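Local coordinates for citrate synthase (Sulfolobus solfataricus, PDB 1O7X), which is a largely helical member of the citrate synthase family, found here in an assembly of two chains, at residues 220-225 against 311-316. Residues are numbered along the deposited sequence; the frame is centred on the assembly and turned at random.
Sequences GAAEEA and NTDFYS
With its CG beside the backbone N and anti to the carbonyl carbon (chi1 -68°), Asp-313 turns its carboxylate onto the first turn of helix 221-232, where OD2 lies 3.4 Å from Ala-221 CB. Ser-316 has its OG between the backbone N and the carbonyl carbon (chi1 60°), which sets the hydroxyl 3.6 Å from Ala-222 CB. Both are van der Waals contacts; no hydrogen bond crosses. The helix offers three alanines, whose single methyls let the backbones come close: Ala-222 CA and Asp-313 CA are 4.5 Å apart, and Ala-225 CB rests on Asp-313 O (3.3 Å) and, more loosely, on Phe-314 CA. Asp-313 and Ser-316 suit a spot where the hydroxyl of Tyr-180 is hydrogen-bonded to both Asp-313 OD1 and Ser-316 OG. Asn-311 suits its place because its short side chain lets OD1 accept from the backbone N of Asp-313, two residues on, at 3.1 Å, in the carbonyl plane. The CB of Phe-314 is directed away from 220-225, and its ring suits an aromatic cluster, meeting Phe-229 and Phe-256 edge-to-face. Asn-311 to Phe-314 form a type I beta turn, with an Asx turn at its start, packed against helix 221-232 in the mainly helical citrate synthase fold.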
loop_
_atom_site.group_PDB
_atom_site.type_symbol
_atom_site.label_atom_id
_atom_site.label_comp_id
_atom_site.label_asym_id
_atom_site.label_seq_id
_atom_site.Cartn_x
_atom_site.Cartn_y
_atom_site.Cartn_z
ATOM N N GLY A 220 3.615 -14.561 7.462
ATOM C CA GLY A 220 3.741 -15.492 8.544
ATOM C C GLY A 220 3.597 -16.971 8.328
ATOM O O GLY A 220 3.833 -17.714 9.272
ATOM N N ALA A 221 3.324 -17.463 7.140
ATOM C CA ALA A 221 3.195 -18.845 6.752
ATOM C C ALA A 221 4.373 -19.717 7.169
ATOM O O ALA A 221 4.277 -20.547 8.084
ATOM C CB ALA A 221 3.079 -18.886 5.227
ATOM N N ALA A 222 5.555 -19.463 6.624
ATOM C CA ALA A 222 6.723 -20.238 7.004
ATOM C C ALA A 222 6.909 -20.222 8.514
ATOM O O ALA A 222 7.247 -21.270 9.085
ATOM C CB ALA A 222 7.934 -19.788 6.225
ATOM N N GLU A 223 6.631 -19.137 9.229
ATOM C CA GLU A 223 6.752 -19.049 10.667
ATOM C C GLU A 223 5.776 -19.920 11.440
ATOM O O GLU A 223 6.007 -20.276 12.590
ATOM C CB GLU A 223 6.550 -17.605 11.143
ATOM C CG GLU A 223 7.666 -16.631 10.836
ATOM C CD GLU A 223 7.352 -15.820 9.582
ATOM O OE1 GLU A 223 6.650 -16.394 8.715
ATOM O OE2 GLU A 223 7.807 -14.647 9.512
ATOM N N GLU A 224 4.630 -20.224 10.861
ATOM C CA GLU A 224 3.619 -21.049 11.509
ATOM C C GLU A 224 4.007 -22.520 11.344
ATOM O O GLU A 224 3.751 -23.322 12.244
ATOM C CB GLU A 224 2.250 -20.740 10.935
ATOM C CG GLU A 224 1.135 -20.438 11.919
ATOM C CD GLU A 224 1.626 -19.464 12.985
ATOM O OE1 GLU A 224 1.471 -19.771 14.194
ATOM O OE2 GLU A 224 2.183 -18.427 12.536
ATOM N N ALA A 225 4.629 -22.853 10.211
ATOM C CA ALA A 225 5.040 -24.241 10.006
ATOM C C ALA A 225 6.134 -24.576 11.018
ATOM O O ALA A 225 5.925 -25.420 11.894
ATOM C CB ALA A 225 5.478 -24.504 8.584
ATOM N N ASN A 311 3.389 -28.207 1.387
ATOM C CA ASN A 311 3.597 -27.051 0.523
ATOM C C ASN A 311 4.941 -26.370 0.777
ATOM O O ASN A 311 5.631 -26.689 1.759
ATOM C CB ASN A 311 2.463 -26.050 0.573
ATOM C CG ASN A 311 2.243 -25.373 1.901
ATOM O OD1 ASN A 311 3.193 -24.886 2.514
ATOM N ND2 ASN A 311 0.992 -25.385 2.330
ATOM N N THR A 312 5.363 -25.421 -0.048
ATOM C CA THR A 312 6.646 -24.769 0.098
ATOM C C THR A 312 7.058 -24.101 1.404
ATOM O O THR A 312 8.258 -23.844 1.625
ATOM C CB THR A 312 6.876 -23.707 -1.001
ATOM O OG1 THR A 312 8.238 -23.260 -0.853
ATOM C CG2 THR A 312 5.958 -22.526 -0.836
ATOM N N ASP A 313 6.137 -23.811 2.309
ATOM C CA ASP A 313 6.417 -23.188 3.586
ATOM C C ASP A 313 6.802 -24.158 4.692
ATOM O O ASP A 313 7.166 -23.747 5.800
ATOM C CB ASP A 313 5.165 -22.404 4.045
ATOM C CG ASP A 313 4.905 -21.201 3.146
ATOM O OD1 ASP A 313 5.880 -20.452 2.901
ATOM O OD2 ASP A 313 3.740 -21.048 2.723
ATOM N N PHE A 314 6.665 -25.458 4.380
ATOM C CA PHE A 314 6.973 -26.514 5.344
ATOM C C PHE A 314 8.473 -26.684 5.481
ATOM O O PHE A 314 8.885 -26.931 6.614
ATOM C CB PHE A 314 6.333 -27.840 4.984
ATOM C CG PHE A 314 6.268 -28.885 6.055
ATOM C CD1 PHE A 314 5.177 -28.947 6.918
ATOM C CD2 PHE A 314 7.252 -29.856 6.180
ATOM C CE1 PHE A 314 5.072 -29.935 7.883
ATOM C CE2 PHE A 314 7.172 -30.835 7.148
ATOM C CZ PHE A 314 6.076 -30.880 7.988
ATOM N N TYR A 315 9.249 -26.454 4.427
ATOM C CA TYR A 315 10.693 -26.625 4.542
ATOM C C TYR A 315 11.515 -25.354 4.559
ATOM O O TYR A 315 12.541 -25.277 5.268
ATOM C CB TYR A 315 11.179 -27.588 3.419
ATOM C CG TYR A 315 10.907 -29.020 3.847
ATOM C CD1 TYR A 315 9.820 -29.746 3.393
ATOM C CD2 TYR A 315 11.757 -29.616 4.763
ATOM C CE1 TYR A 315 9.589 -31.045 3.826
ATOM C CE2 TYR A 315 11.545 -30.908 5.201
ATOM C CZ TYR A 315 10.449 -31.611 4.734
ATOM O OH TYR A 315 10.275 -32.889 5.202
ATOM N N SER A 316 11.097 -24.315 3.841
ATOM C CA SER A 316 11.824 -23.052 3.755
ATOM C C SER A 316 12.331 -22.521 5.079
ATOM O O SER A 316 13.491 -22.112 5.196
ATOM C CB SER A 316 10.964 -21.973 3.091
ATOM O OG SER A 316 9.817 -21.833 3.924
#